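Local atomic coordinates of alanine racemase 1 (Caldanaerobacter subterraneus subsp. tengcongensis MB4, PDB entry 4Y2W), a protein that belongs to the alanine racemase family, joining a TIM-barrel N-terminal domain to a C-terminal domain built largely of beta strands. Residues Asp289-Arg294 against Gly312-Asp317; Lys306-Val311 against Cys319-Thr324. The protein carries 1 engineered substitution. One frame throughout, in Å; residues are numbered along the deposited sequence.

Contact 1: Asp289-Arg294 against Gly312-Asp317; sequences DGLDRR and GRVCMD. With ALA (alanine), chain D.
The R293 side chain runs alongside that of R313, both heading in one direction. R293 holds CG anti to its backbone N (chi1 -171°) and stays extended as far as NE. This carries its methylenes past the main chain of V314, with CG 3.7 Å from V314 O. The bent chain of R313 sets its CD beside R293 NH2, at 3.7 Å. The two guanidinium planes are inclined 43° to each other. R313 NH1 forms a salt bridge with E174 of the second subunit, while R293 N is hydrogen-bonded to E361 OE2 of that subunit.

V314 fills the middle of the contact. Its CG1 lies 3.8 Å from L291 O. L291 CD2 lies further off the same methyl.

Just before R294, the loop is braced from within. D292 OD1 accepts the backbone N of R294 at 2.7 Å with an N-H...O angle of 171°, forming an Asx turn. Along the other segment, M316 N donates to O of the bound alanine at 2.6 Å, and C315 CB approaches the same oxygen. The OH atoms of Y268 and Y287 are also hydrogen-bonded to this ligand.

D289 and D317 share R369 as a salt-bridge partner, D317 also pairs with K40 of the second subunit, and S296 OG is hydrogen-bonded to both R293 O and V314 N. The chemistry therefore implies two loops joined by apolar packing and shared polar partners, with the like charge of the arginines probably eased by the acidic partner of R313.

Contact 2: Lys306-Val311 against Cys319-Thr324; sequences KYVPIV and CMIDVT
V311 CG2 lies over one face of the peptide plane joining I321 to D322, 3.8 Å from I321 C. D322 N, in that peptide, donates to P309 O (3.1 Å), nearly along the C=O axis of P309. The P309 ring comes across D322 and sets its CG 4.0 Å from D322 CB. V311 CG1 reaches the same CB. The D322 carboxylate reaches forward along its own chain: with CG anti to the backbone N (chi1 -170°), OD1 takes the N-H of T324 in an Asx turn.

A second backbone bond joins V311 N to M320 O at 2.9 Å. Its donor sits above the carbonyl plane, 38° out of it. The two bonds flank I310 and I321, an antiparallel non-hydrogen-bonded pair whose CA atoms are 4.5 Å apart. I310 and I321 put their side chains on one face of the sheet. M320 CB lies near V311 CG2.

I321 swings CG1 between its backbone N and carbonyl carbon (chi1 44°), which brings CD1 to V308 CG2 at 4.0 Å. V308 CG1 packs on V323 CG1. I266 touches V311 and M320, and L303 touches V308 and V323.

Strands 306-311 and 319-322 form a beta hairpin within the mixed sheet of the C-terminal domain, flanked by strands 300-303 and 278-283.

In the fold
The chain leaves strand 278-283, runs through 289-294, and passes strand 300-303 before entering strand 306-311. It then turns through 312-317 and returns along strand 319-322. Contact 1 closes a loop of 17 intervening residues when 312-317 packs back on 289-294. Contact 2 closes a shorter loop of seven residues, the hairpin connection that holds 312-317. The two closures cross, since their segments alternate along the chain. Their centres are about 14 Å apart, and they meet where L291 CD2 packs on C319 SG at 4.0 Å. Together they tie the hairpin and its connecting loop, which borders the bound alanine, to the loop beyond strand 278-283.

Contact 1: Asp289-Arg294 against Gly312-Asp317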
ATOM      1  N   ASP A 289      -5.478   2.057  -4.268  1.00 34.08           N
ATOM      2  CA  ASP A 289      -6.186   1.320  -3.223  1.00 34.08           C
ATOM      3  C   ASP A 289      -5.694  -0.114  -3.064  1.00 34.76           C
ATOM      4  O   ASP A 289      -6.055  -0.787  -2.095  1.00 35.19           O
ATOM      5  CB  ASP A 289      -7.685   1.312  -3.517  1.00 33.80           C
ATOM      6  CG  ASP A 289      -8.287   2.700  -3.492  1.00 33.92           C
ATOM      7  OD1 ASP A 289      -7.959   3.472  -2.571  1.00 33.86           O
ATOM      8  OD2 ASP A 289      -9.093   3.031  -4.388  1.00 34.10           O
ATOM      9  N   GLY A 290      -4.873  -0.575  -4.008  1.00 35.17           N
ATOM     10  CA  GLY A 290      -4.367  -1.949  -4.007  1.00 35.29           C
ATOM     11  C   GLY A 290      -4.897  -2.836  -5.122  1.00 35.18           C
ATOM     12  O   GLY A 290      -4.710  -4.052  -5.082  1.00 35.84           O
ATOM     13  N   LEU A 291      -5.563  -2.246  -6.112  1.00 34.80           N
ATOM     14  CA  LEU A 291      -6.030  -3.002  -7.271  1.00 34.39           C
ATOM     15  C   LEU A 291      -4.994  -2.888  -8.380  1.00 33.82           C
ATOM     16  O   LEU A 291      -4.896  -1.855  -9.033  1.00 34.19           O
ATOM     17  CB  LEU A 291      -7.387  -2.482  -7.749  1.00 33.93           C
ATOM     18  CG  LEU A 291      -8.051  -3.340  -8.826  1.00 33.93           C
ATOM     19  CD1 LEU A 291      -8.302  -4.744  -8.294  1.00 33.98           C
ATOM     20  CD2 LEU A 291      -9.344  -2.706  -9.317  1.00 33.73           C
ATOM     21  N   ASP A 292      -4.228  -3.952  -8.595  1.00 33.81           N
ATOM     22  CA  ASP A 292      -3.076  -3.895  -9.493  1.00 33.83           C
ATOM     23  C   ASP A 292      -3.475  -3.496 -10.908  1.00 34.13           C
ATOM     24  O   ASP A 292      -4.405  -4.049 -11.488  1.00 34.38           O
ATOM     25  CB  ASP A 292      -2.333  -5.234  -9.519  1.00 33.76           C
ATOM     26  CG  ASP A 292      -0.966  -5.127 -10.158  1.00 33.73           C
ATOM     27  OD1 ASP A 292      -0.856  -4.573 -11.269  1.00 33.93           O
ATOM     28  OD2 ASP A 292       0.011  -5.587  -9.543  1.00 35.03           O
ATOM     29  N   ARG A 293      -2.738  -2.540 -11.458  1.00 34.65           N
ATOM     30  CA  ARG A 293      -3.009  -2.003 -12.783  1.00 35.49           C
ATOM     31  C   ARG A 293      -2.877  -3.053 -13.896  1.00 37.09           C
ATOM     32  O   ARG A 293      -3.461  -2.893 -14.971  1.00 37.02           O
ATOM     33  CB  ARG A 293      -2.080  -0.817 -13.050  1.00 35.00           C
ATOM     34  CG  ARG A 293      -2.401  -0.030 -14.303  1.00 34.90           C
ATOM     35  CD  ARG A 293      -1.713   1.324 -14.284  1.00 35.61           C
ATOM     36  NE  ARG A 293      -1.566   1.870 -15.630  1.00 36.22           N
ATOM     37  CZ  ARG A 293      -0.611   1.524 -16.490  1.00 36.38           C
ATOM     38  NH1 ARG A 293       0.312   0.624 -16.164  1.00 36.78           N
ATOM     39  NH2 ARG A 293      -0.579   2.082 -17.693  1.00 36.75           N
ATOM     40  N   ARG A 294      -2.124  -4.124 -13.643  1.00 39.08           N
ATOM     41  CA  ARG A 294      -1.984  -5.214 -14.620  1.00 40.85           C
ATOM     42  C   ARG A 294      -3.289  -5.988 -14.854  1.00 40.44           C
ATOM     43  O   ARG A 294      -3.399  -6.712 -15.841  1.00 39.45           O
ATOM     44  CB  ARG A 294      -0.838  -6.169 -14.241  1.00 42.30           C
ATOM     45  CG  ARG A 294       0.535  -5.644 -14.653  1.00 44.14           C
ATOM     46  CD  ARG A 294       1.676  -6.560 -14.239  1.00 45.86           C
ATOM     47  NE  ARG A 294       1.759  -6.683 -12.784  1.00 47.73           N
ATOM     48  CZ  ARG A 294       1.904  -7.824 -12.104  1.00 50.71           C
ATOM     49  NH1 ARG A 294       2.029  -9.001 -12.724  1.00 50.39           N
ATOM     50  NH2 ARG A 294       1.954  -7.782 -10.773  1.00 51.48           N
ATOM     51  N   GLY A 312     -10.989  -1.457 -20.141  1.00 40.42           N
ATOM     52  CA  GLY A 312     -10.085  -0.310 -20.152  1.00 40.60           C
ATOM     53  C   GLY A 312      -9.053  -0.442 -19.050  1.00 40.27           C
ATOM     54  O   GLY A 312      -9.051  -1.431 -18.314  1.00 39.35           O
ATOM     55  N   ARG A 313      -8.174   0.552 -18.940  1.00 41.06           N
ATOM     56  CA  ARG A 313      -7.108   0.534 -17.934  1.00 41.41           C
ATOM     57  C   ARG A 313      -7.659   0.823 -16.546  1.00 40.13           C
ATOM     58  O   ARG A 313      -8.671   1.515 -16.401  1.00 40.61           O
ATOM     59  CB  ARG A 313      -6.008   1.553 -18.259  1.00 43.04           C
ATOM     60  CG  ARG A 313      -5.287   1.304 -19.573  1.00 44.98           C
ATOM     61  CD  ARG A 313      -3.803   1.624 -19.473  1.00 45.96           C
ATOM     62  NE  ARG A 313      -3.137   1.516 -20.772  1.00 47.01           N
ATOM     63  CZ  ARG A 313      -2.822   2.536 -21.574  1.00 48.51           C
ATOM     64  NH1 ARG A 313      -3.092   3.795 -21.242  1.00 48.54           N
ATOM     65  NH2 ARG A 313      -2.217   2.293 -22.732  1.00 50.37           N
ATOM     66  N   VAL A 314      -6.990   0.279 -15.533  1.00 37.90           N
ATOM     67  CA  VAL A 314      -7.303   0.594 -14.149  1.00 36.90           C
ATOM     68  C   VAL A 314      -6.658   1.939 -13.830  1.00 36.19           C
ATOM     69  O   VAL A 314      -5.451   2.114 -14.001  1.00 35.57           O
ATOM     70  CB  VAL A 314      -6.792  -0.495 -13.185  1.00 36.60           C
ATOM     71  CG1 VAL A 314      -6.974  -0.075 -11.734  1.00 36.28           C
ATOM     72  CG2 VAL A 314      -7.512  -1.807 -13.449  1.00 36.76           C
ATOM     73  N   CYS A 315      -7.479   2.892 -13.396  1.00 35.87           N
ATOM     74  CA  CYS A 315      -7.004   4.221 -13.023  1.00 35.13           C
ATOM     75  C   CYS A 315      -6.518   4.187 -11.581  1.00 34.49           C
ATOM     76  O   CYS A 315      -6.591   3.155 -10.916  1.00 34.34           O
ATOM     77  CB  CYS A 315      -8.122   5.258 -13.189  1.00 35.40           C
ATOM     78  SG  CYS A 315      -8.924   5.250 -14.810  1.00 36.19           S
ATOM     79  N   MET A 316      -6.024   5.317 -11.100  1.00 33.95           N
ATOM     80  CA  MET A 316      -5.485   5.409  -9.751  1.00 34.16           C
ATOM     81  C   MET A 316      -6.561   5.206  -8.686  1.00 34.12           C
ATOM     82  O   MET A 316      -6.310   4.584  -7.652  1.00 34.55           O
ATOM     83  CB  MET A 316      -4.827   6.774  -9.564  1.00 34.63           C
ATOM     84  CG  MET A 316      -4.029   6.931  -8.281  1.00 34.74           C
ATOM     85  SD  MET A 316      -2.908   8.340  -8.384  1.00 34.92           S
ATOM     86  CE  MET A 316      -2.421   8.494  -6.669  1.00 35.27           C
ATOM     87  N   ASP A 317      -7.755   5.729  -8.944  1.00 33.41           N
ATOM     88  CA  ASP A 317      -8.827   5.764  -7.951  1.00 32.56           C
ATOM     89  C   ASP A 317     -10.123   5.080  -8.407  1.00 32.70           C
ATOM     90  O   ASP A 317     -11.091   5.012  -7.648  1.00 31.54           O
ATOM     91  CB  ASP A 317      -9.130   7.226  -7.599  1.00 31.64           C
ATOM     92  CG  ASP A 317      -7.879   8.078  -7.520  1.00 31.34           C
ATOM     93  OD1 ASP A 317      -7.031   7.821  -6.642  1.00 32.14           O
ATOM     94  OD2 ASP A 317      -7.738   9.016  -8.328  1.00 30.59           O
TER
HETATM   95  N   ALA D 402      -5.877   9.868 -13.349  1.00 49.37           N
HETATM   96  CA  ALA D 402      -4.526   9.270 -13.539  1.00 49.46           C
HETATM   97  C   ALA D 402      -4.591   7.754 -13.349  1.00 50.05           C
HETATM   98  O   ALA D 402      -5.499   7.255 -12.686  1.00 50.24           O
HETATM   99  CB  ALA D 402      -3.524   9.896 -12.577  1.00 49.76           C
HETATM  100  OXT ALA D 402      -3.757   6.987 -13.846  1.00 48.87           O

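Contact 2: Lys306-Val311 against Cys319-Thr324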
ATOM      1  N   LYS A 306     -22.599 -12.566 -10.512  1.00 47.26           N
ATOM      2  CA  LYS A 306     -22.192 -12.677 -11.911  1.00 47.68           C
ATOM      3  C   LYS A 306     -20.793 -12.099 -12.058  1.00 47.11           C
ATOM      4  O   LYS A 306     -20.424 -11.162 -11.343  1.00 46.80           O
ATOM      5  CB  LYS A 306     -23.148 -11.905 -12.826  1.00 48.39           C
ATOM      6  CG  LYS A 306     -24.608 -12.315 -12.731  1.00 49.46           C
ATOM      7  CD  LYS A 306     -24.873 -13.644 -13.412  1.00 50.25           C
ATOM      8  CE  LYS A 306     -26.333 -14.038 -13.270  1.00 51.46           C
ATOM      9  NZ  LYS A 306     -26.654 -15.275 -14.036  1.00 52.62           N
ATOM     10  N   TYR A 307     -20.024 -12.650 -12.990  1.00 45.59           N
ATOM     11  CA  TYR A 307     -18.699 -12.128 -13.292  1.00 45.47           C
ATOM     12  C   TYR A 307     -18.795 -10.948 -14.255  1.00 44.79           C
ATOM     13  O   TYR A 307     -19.475 -11.027 -15.281  1.00 45.13           O
ATOM     14  CB  TYR A 307     -17.809 -13.227 -13.870  1.00 46.64           C
ATOM     15  CG  TYR A 307     -17.327 -14.195 -12.818  1.00 47.87           C
ATOM     16  CD1 TYR A 307     -16.150 -13.953 -12.116  1.00 48.17           C
ATOM     17  CD2 TYR A 307     -18.056 -15.338 -12.506  1.00 47.93           C
ATOM     18  CE1 TYR A 307     -15.704 -14.826 -11.143  1.00 48.40           C
ATOM     19  CE2 TYR A 307     -17.616 -16.217 -11.532  1.00 48.73           C
ATOM     20  CZ  TYR A 307     -16.439 -15.955 -10.855  1.00 49.25           C
ATOM     21  OH  TYR A 307     -15.987 -16.819  -9.886  1.00 51.73           O
ATOM     22  N   VAL A 308     -18.120  -9.854 -13.913  1.00 43.09           N
ATOM     23  CA  VAL A 308     -18.093  -8.663 -14.762  1.00 41.92           C
ATOM     24  C   VAL A 308     -16.638  -8.270 -15.014  1.00 40.85           C
ATOM     25  O   VAL A 308     -15.882  -8.073 -14.068  1.00 39.98           O
ATOM     26  CB  VAL A 308     -18.896  -7.483 -14.153  1.00 41.24           C
ATOM     27  CG1 VAL A 308     -20.392  -7.721 -14.313  1.00 40.42           C
ATOM     28  CG2 VAL A 308     -18.556  -7.258 -12.683  1.00 40.96           C
ATOM     29  N   PRO A 309     -16.236  -8.172 -16.292  1.00 40.61           N
ATOM     30  CA  PRO A 309     -14.837  -7.892 -16.590  1.00 40.62           C
ATOM     31  C   PRO A 309     -14.462  -6.422 -16.418  1.00 40.10           C
ATOM     32  O   PRO A 309     -15.285  -5.538 -16.636  1.00 38.22           O
ATOM     33  CB  PRO A 309     -14.707  -8.306 -18.059  1.00 40.87           C
ATOM     34  CG  PRO A 309     -16.055  -8.041 -18.632  1.00 40.96           C
ATOM     35  CD  PRO A 309     -17.040  -8.318 -17.523  1.00 41.12           C
ATOM     36  N   ILE A 310     -13.220  -6.183 -16.015  1.00 40.95           N
ATOM     37  CA  ILE A 310     -12.648  -4.848 -16.020  1.00 40.87           C
ATOM     38  C   ILE A 310     -12.388  -4.474 -17.470  1.00 40.59           C
ATOM     39  O   ILE A 310     -11.715  -5.208 -18.187  1.00 41.49           O
ATOM     40  CB  ILE A 310     -11.327  -4.794 -15.227  1.00 41.45           C
ATOM     41  CG1 ILE A 310     -11.593  -5.030 -13.739  1.00 42.19           C
ATOM     42  CG2 ILE A 310     -10.634  -3.450 -15.419  1.00 42.02           C
ATOM     43  CD1 ILE A 310     -10.345  -5.314 -12.928  1.00 42.17           C
ATOM     44  N   VAL A 311     -12.923  -3.339 -17.901  1.00 40.50           N
ATOM     45  CA  VAL A 311     -12.743  -2.884 -19.277  1.00 40.10           C
ATOM     46  C   VAL A 311     -11.998  -1.554 -19.280  1.00 40.15           C
ATOM     47  O   VAL A 311     -12.317  -0.647 -18.507  1.00 40.21           O
ATOM     48  CB  VAL A 311     -14.087  -2.780 -20.035  1.00 39.64           C
ATOM     49  CG1 VAL A 311     -14.596  -4.169 -20.378  1.00 39.34           C
ATOM     50  CG2 VAL A 311     -15.131  -2.022 -19.227  1.00 39.52           C
ATOM     51  N   CYS A 319     -12.111   2.374 -11.799  1.00 33.61           N
ATOM     52  CA  CYS A 319     -12.031   1.587 -13.025  1.00 33.46           C
ATOM     53  C   CYS A 319     -13.430   1.299 -13.542  1.00 33.06           C
ATOM     54  O   CYS A 319     -14.415   1.476 -12.823  1.00 32.71           O
ATOM     55  CB  CYS A 319     -11.262   0.284 -12.800  1.00 33.28           C
ATOM     56  SG  CYS A 319     -12.072  -0.873 -11.676  1.00 35.19           S
ATOM     57  N   MET A 320     -13.504   0.865 -14.795  1.00 33.21           N
ATOM     58  CA  MET A 320     -14.770   0.557 -15.440  1.00 33.23           C
ATOM     59  C   MET A 320     -14.974  -0.946 -15.593  1.00 33.29           C
ATOM     60  O   MET A 320     -14.018  -1.700 -15.782  1.00 32.80           O
ATOM     61  CB  MET A 320     -14.833   1.223 -16.809  1.00 33.73           C
ATOM     62  CG  MET A 320     -15.144   2.708 -16.754  1.00 34.44           C
ATOM     63  SD  MET A 320     -13.849   3.685 -15.977  1.00 35.28           S
ATOM     64  CE  MET A 320     -12.562   3.595 -17.225  1.00 34.54           C
ATOM     65  N   ILE A 321     -16.233  -1.365 -15.524  1.00 33.57           N
ATOM     66  CA  ILE A 321     -16.606  -2.762 -15.707  1.00 34.03           C
ATOM     67  C   ILE A 321     -17.804  -2.875 -16.648  1.00 34.46           C
ATOM     68  O   ILE A 321     -18.681  -2.013 -16.650  1.00 34.84           O
ATOM     69  CB  ILE A 321     -16.935  -3.454 -14.362  1.00 34.03           C
ATOM     70  CG1 ILE A 321     -17.814  -2.560 -13.479  1.00 34.16           C
ATOM     71  CG2 ILE A 321     -15.654  -3.812 -13.626  1.00 34.07           C
ATOM     72  CD1 ILE A 321     -18.482  -3.289 -12.328  1.00 33.82           C
ATOM     73  N   ASP A 322     -17.830  -3.939 -17.447  1.00 35.11           N
ATOM     74  CA  ASP A 322     -18.938  -4.200 -18.361  1.00 35.38           C
ATOM     75  C   ASP A 322     -20.027  -4.957 -17.617  1.00 35.80           C
ATOM     76  O   ASP A 322     -19.838  -6.112 -17.241  1.00 36.21           O
ATOM     77  CB  ASP A 322     -18.465  -5.012 -19.574  1.00 35.27           C
ATOM     78  CG  ASP A 322     -19.521  -5.102 -20.665  1.00 35.14           C
ATOM     79  OD1 ASP A 322     -20.721  -4.985 -20.348  1.00 35.37           O
ATOM     80  OD2 ASP A 322     -19.151  -5.289 -21.841  1.00 34.85           O
ATOM     81  N   VAL A 323     -21.168  -4.304 -17.418  1.00 36.30           N
ATOM     82  CA  VAL A 323     -22.276  -4.902 -16.673  1.00 37.16           C
ATOM     83  C   VAL A 323     -23.482  -5.179 -17.574  1.00 38.06           C
ATOM     84  O   VAL A 323     -24.614  -5.289 -17.098  1.00 38.81           O
ATOM     85  CB  VAL A 323     -22.682  -4.018 -15.470  1.00 36.69           C
ATOM     86  CG1 VAL A 323     -21.507  -3.858 -14.515  1.00 36.79           C
ATOM     87  CG2 VAL A 323     -23.182  -2.654 -15.922  1.00 36.44           C
ATOM     88  N   THR A 324     -23.228  -5.314 -18.873  1.00 38.92           N
ATOM     89  CA  THR A 324     -24.285  -5.497 -19.864  1.00 39.44           C
ATOM     90  C   THR A 324     -25.100  -6.774 -19.654  1.00 40.33           C
ATOM     91  O   THR A 324     -26.299  -6.794 -19.917  1.00 40.75           O
ATOM     92  CB  THR A 324     -23.691  -5.530 -21.280  1.00 39.27           C
ATOM     93  OG1 THR A 324     -22.845  -4.386 -21.465  1.00 38.22           O
ATOM     94  CG2 THR A 324     -24.794  -5.535 -22.337  1.00 39.72           C
TER